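Local structure of TlmII (Streptoalloteichus hindustanus, 4HVM) at residues A84-R93 / P120-E131. The protein probably binds phosphopantetheine-linked substrates as a condensation-domain protein of nonribosomal peptide synthesis in the making of tallysomycin. Numbering follows the deposited sequence.
Sequences ADALVRSDLR and PLVRLHLVRLSE
Val88 and Leu124 meet in a ladder of six backbone hydrogen bonds that joins strands 87-91 and 122-128, the two parallel strands of a beta-alpha-beta unit. Ala86 and Leu92, flanking the first strand, supply the end bonds. Helix 98-110 makes the crossover. Strand 87-91 is an outermost strand of its five-stranded sheet in the condensation-domain fold, and 122-128 is its inner neighbour. On the 84-93 side, the N-H groups of Val88, Ser90 and Leu92 reach the carbonyls of Leu124, Leu126 and Arg128. In return, Ala86 O, Val88 O and Ser90 O accept from Leu124 N, Leu126 N and Arg128 N. The bond from Val88 N to Leu124 O is 2.9 Å. His125 lies alongside Val88, and its NE2 is bound to Asp109 of the crossover helix. Leu92 CD1 packs on Val127 CG1 at 3.6 Å.

Where the strands end, charged groups take over. Asp91 OD1 accepts from both Arg93 N and Arg93 NE, the first bond closing an Asx turn. With NE on OD1 and NH2 on OD2 (Arg93 NH2 to Asp91 OD2 2.7 Å), Arg93 grips the carboxylate side-on. Arg93 NH1 forms a salt bridge to Glu131 OE1, 2.9 Å away and near the guanidinium plane. With chi1 at 175° and chi2 extended, Arg128 reaches out so that its CD lies over the centre of the Arg93 guanidinium. Arg128 NE pairs with Asp49, at the start of helix 49-62. A leucine in place of Arg128 would probably leave Asp49 without this partner and the carbonyl of Ser130 without its side-chain donor. That carbonyl receives Arg128 NH1 in its own plane, with Ser130 O 2.8 Å from the nitrogen.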
loop_
_atom_site.group_PDB
_atom_site.type_symbol
_atom_site.label_atom_id
_atom_site.label_comp_id
_atom_site.label_asym_id
_atom_site.label_seq_id
_atom_site.Cartn_x
_atom_site.Cartn_y
_atom_site.Cartn_z
ATOM N N ALA A 84 -23.497 10.247 4.234
ATOM C CA ALA A 84 -22.121 10.185 3.753
ATOM C C ALA A 84 -21.348 11.469 4.037
ATOM O O ALA A 84 -20.382 11.453 4.800
ATOM C CB ALA A 84 -22.089 9.858 2.270
ATOM N N ASP A 85 -21.782 12.570 3.424
ATOM C CA ASP A 85 -21.116 13.866 3.567
ATOM C C ASP A 85 -19.626 13.741 3.237
ATOM O O ASP A 85 -18.762 14.135 4.020
ATOM C CB ASP A 85 -21.332 14.432 4.977
ATOM C CG ASP A 85 -20.865 15.871 5.114
ATOM O OD1 ASP A 85 -21.531 16.774 4.561
ATOM O OD2 ASP A 85 -19.835 16.099 5.786
ATOM N N ALA A 86 -19.337 13.181 2.067
ATOM C CA ALA A 86 -17.967 12.842 1.708
ATOM C C ALA A 86 -17.613 13.257 0.284
ATOM O O ALA A 86 -16.515 12.976 -0.193
ATOM C CB ALA A 86 -17.742 11.352 1.892
ATOM N N LEU A 87 -18.539 13.920 -0.397
ATOM C CA LEU A 87 -18.281 14.370 -1.761
ATOM C C LEU A 87 -17.834 15.830 -1.799
ATOM O O LEU A 87 -18.621 16.741 -1.538
ATOM C CB LEU A 87 -19.513 14.164 -2.642
ATOM C CG LEU A 87 -19.367 14.596 -4.100
ATOM C CD1 LEU A 87 -18.193 13.889 -4.764
ATOM C CD2 LEU A 87 -20.656 14.333 -4.860
ATOM N N VAL A 88 -16.563 16.040 -2.122
ATOM C CA VAL A 88 -15.998 17.381 -2.216
ATOM C C VAL A 88 -15.805 17.777 -3.678
ATOM O O VAL A 88 -15.171 17.054 -4.444
ATOM C CB VAL A 88 -14.639 17.460 -1.499
ATOM C CG1 VAL A 88 -14.060 18.862 -1.615
ATOM C CG2 VAL A 88 -14.784 17.042 -0.039
ATOM N N ARG A 89 -16.354 18.926 -4.062
ATOM C CA ARG A 89 -16.274 19.387 -5.445
ATOM C C ARG A 89 -15.400 20.630 -5.563
ATOM O O ARG A 89 -15.637 21.630 -4.886
ATOM C CB ARG A 89 -17.675 19.658 -5.999
ATOM C CG ARG A 89 -18.615 18.475 -5.843
ATOM C CD ARG A 89 -19.978 18.738 -6.457
ATOM N NE ARG A 89 -19.895 18.988 -7.893
ATOM C CZ ARG A 89 -20.942 19.019 -8.709
ATOM N NH1 ARG A 89 -22.164 18.810 -8.238
ATOM N NH2 ARG A 89 -20.765 19.254 -10.003
ATOM N N SER A 90 -14.388 20.556 -6.422
ATOM C CA SER A 90 -13.453 21.660 -6.615
ATOM C C SER A 90 -13.284 21.994 -8.095
ATOM O O SER A 90 -13.609 21.187 -8.966
ATOM C CB SER A 90 -12.093 21.323 -5.996
ATOM O OG SER A 90 -12.201 21.102 -4.600
ATOM N N ASP A 91 -12.770 23.190 -8.371
ATOM C CA ASP A 91 -12.532 23.642 -9.738
ATOM C C ASP A 91 -11.207 24.403 -9.797
ATOM O O ASP A 91 -11.021 25.395 -9.093
ATOM C CB ASP A 91 -13.687 24.531 -10.209
ATOM C CG ASP A 91 -13.702 24.726 -11.714
ATOM O OD1 ASP A 91 -12.623 24.952 -12.301
ATOM O OD2 ASP A 91 -14.794 24.645 -12.315
ATOM N N LEU A 92 -10.292 23.936 -10.644
ATOM C CA LEU A 92 -8.945 24.496 -10.707
ATOM C C LEU A 92 -8.626 25.120 -12.061
ATOM O O LEU A 92 -7.459 25.226 -12.438
ATOM C CB LEU A 92 -7.909 23.415 -10.403
ATOM C CG LEU A 92 -8.071 22.649 -9.092
ATOM C CD1 LEU A 92 -6.925 21.670 -8.910
ATOM C CD2 LEU A 92 -8.156 23.606 -7.912
ATOM N N ARG A 93 -9.659 25.528 -12.790
ATOM C CA ARG A 93 -9.478 26.118 -14.112
ATOM C C ARG A 93 -8.743 27.459 -14.078
ATOM O O ARG A 93 -8.181 27.887 -15.086
ATOM C CB ARG A 93 -10.825 26.264 -14.826
ATOM C CG ARG A 93 -11.309 24.980 -15.485
ATOM C CD ARG A 93 -12.654 25.159 -16.177
ATOM N NE ARG A 93 -13.754 25.296 -15.227
ATOM C CZ ARG A 93 -15.035 25.391 -15.572
ATOM N NH1 ARG A 93 -15.387 25.364 -16.850
ATOM N NH2 ARG A 93 -15.966 25.513 -14.635
ATOM N N PRO A 120 -16.088 11.631 8.169
ATOM C CA PRO A 120 -15.987 10.701 7.038
ATOM C C PRO A 120 -14.537 10.306 6.762
ATOM O O PRO A 120 -13.678 11.177 6.624
ATOM C CB PRO A 120 -16.556 11.509 5.862
ATOM C CG PRO A 120 -16.534 12.940 6.312
ATOM C CD PRO A 120 -16.762 12.884 7.785
ATOM N N LEU A 121 -14.277 9.003 6.680
ATOM C CA LEU A 121 -12.921 8.491 6.508
ATOM C C LEU A 121 -12.612 8.139 5.054
ATOM O O LEU A 121 -11.493 7.742 4.726
ATOM C CB LEU A 121 -12.690 7.279 7.413
ATOM C CG LEU A 121 -12.896 7.517 8.906
ATOM C CD1 LEU A 121 -12.626 6.249 9.696
ATOM C CD2 LEU A 121 -11.999 8.643 9.383
ATOM N N VAL A 122 -13.613 8.273 4.191
ATOM C CA VAL A 122 -13.427 8.089 2.757
ATOM C C VAL A 122 -14.024 9.275 2.015
ATOM O O VAL A 122 -15.242 9.402 1.910
ATOM C CB VAL A 122 -14.084 6.795 2.256
ATOM C CG1 VAL A 122 -13.991 6.706 0.740
ATOM C CG2 VAL A 122 -13.430 5.584 2.907
ATOM N N ARG A 123 -13.157 10.147 1.511
ATOM C CA ARG A 123 -13.597 11.347 0.806
ATOM C C ARG A 123 -13.388 11.214 -0.700
ATOM O O ARG A 123 -12.296 10.884 -1.155
ATOM C CB ARG A 123 -12.850 12.575 1.336
ATOM C CG ARG A 123 -13.165 12.897 2.787
ATOM C CD ARG A 123 -12.160 13.867 3.388
ATOM N NE ARG A 123 -11.638 13.357 4.651
ATOM C CZ ARG A 123 -10.347 13.297 4.959
ATOM N NH1 ARG A 123 -9.436 13.729 4.098
ATOM N NH2 ARG A 123 -9.968 12.811 6.133
ATOM N N LEU A 124 -14.442 11.465 -1.469
ATOM C CA LEU A 124 -14.340 11.450 -2.920
ATOM C C LEU A 124 -14.214 12.878 -3.424
ATOM O O LEU A 124 -15.033 13.731 -3.088
ATOM C CB LEU A 124 -15.551 10.761 -3.553
ATOM C CG LEU A 124 -15.721 9.279 -3.242
ATOM C CD1 LEU A 124 -16.892 8.691 -4.012
ATOM C CD2 LEU A 124 -14.437 8.524 -3.550
ATOM N N HIS A 125 -13.178 13.140 -4.216
ATOM C CA HIS A 125 -12.969 14.467 -4.785
ATOM C C HIS A 125 -13.327 14.495 -6.270
ATOM O O HIS A 125 -12.888 13.642 -7.039
ATOM C CB HIS A 125 -11.522 14.923 -4.576
ATOM C CG HIS A 125 -11.170 15.190 -3.145
ATOM N ND1 HIS A 125 -11.132 16.461 -2.612
ATOM C CD2 HIS A 125 -10.838 14.350 -2.134
ATOM C CE1 HIS A 125 -10.796 16.392 -1.335
ATOM N NE2 HIS A 125 -10.611 15.123 -1.022
ATOM N N LEU A 126 -14.138 15.474 -6.663
ATOM C CA LEU A 126 -14.465 15.694 -8.066
ATOM C C LEU A 126 -13.814 17.006 -8.499
ATOM O O LEU A 126 -14.370 18.084 -8.292
ATOM C CB LEU A 126 -15.984 15.743 -8.263
ATOM C CG LEU A 126 -16.549 15.509 -9.666
ATOM C CD1 LEU A 126 -17.981 15.018 -9.569
ATOM C CD2 LEU A 126 -16.482 16.769 -10.517
ATOM N N VAL A 127 -12.627 16.910 -9.087
ATOM C CA VAL A 127 -11.845 18.094 -9.420
ATOM C C VAL A 127 -11.812 18.320 -10.927
ATOM O O VAL A 127 -11.315 17.477 -11.674
ATOM C CB VAL A 127 -10.397 17.971 -8.908
ATOM C CG1 VAL A 127 -9.697 19.313 -8.969
ATOM C CG2 VAL A 127 -10.372 17.425 -7.488
ATOM N N ARG A 128 -12.345 19.455 -11.372
ATOM C CA ARG A 128 -12.313 19.800 -12.790
ATOM C C ARG A 128 -11.084 20.648 -13.108
ATOM O O ARG A 128 -10.857 21.683 -12.482
ATOM C CB ARG A 128 -13.592 20.527 -13.214
ATOM C CG ARG A 128 -13.561 21.015 -14.656
ATOM C CD ARG A 128 -14.939 21.411 -15.163
ATOM N NE ARG A 128 -15.793 20.253 -15.413
ATOM C CZ ARG A 128 -15.817 19.573 -16.555
ATOM N NH1 ARG A 128 -15.025 19.924 -17.560
ATOM N NH2 ARG A 128 -16.632 18.533 -16.692
ATOM N N LEU A 129 -10.300 20.201 -14.085
ATOM C CA LEU A 129 -9.050 20.866 -14.442
ATOM C C LEU A 129 -9.205 21.786 -15.652
ATOM O O LEU A 129 -8.529 22.810 -15.753
ATOM C CB LEU A 129 -7.966 19.826 -14.727
ATOM C CG LEU A 129 -7.780 18.726 -13.683
ATOM C CD1 LEU A 129 -6.608 17.833 -14.055
ATOM C CD2 LEU A 129 -7.584 19.322 -12.300
ATOM N N SER A 130 -10.092 21.411 -16.566
ATOM C CA SER A 130 -10.320 22.180 -17.784
ATOM C C SER A 130 -11.700 21.880 -18.352
ATOM O O SER A 130 -12.566 21.352 -17.657
ATOM C CB SER A 130 -9.246 21.863 -18.827
ATOM O OG SER A 130 -9.222 20.478 -19.132
ATOM N N GLU A 131 -11.899 22.213 -19.622
ATOM C CA GLU A 131 -13.180 21.984 -20.276
ATOM C C GLU A 131 -13.377 20.515 -20.637
ATOM O O GLU A 131 -14.491 20.087 -20.940
ATOM C CB GLU A 131 -13.303 22.854 -21.525
ATOM C CG GLU A 131 -13.189 24.340 -21.239
ATOM C CD GLU A 131 -14.198 24.811 -20.205
ATOM O OE1 GLU A 131 -13.802 25.552 -19.279
ATOM O OE2 GLU A 131 -15.387 24.446 -20.321
#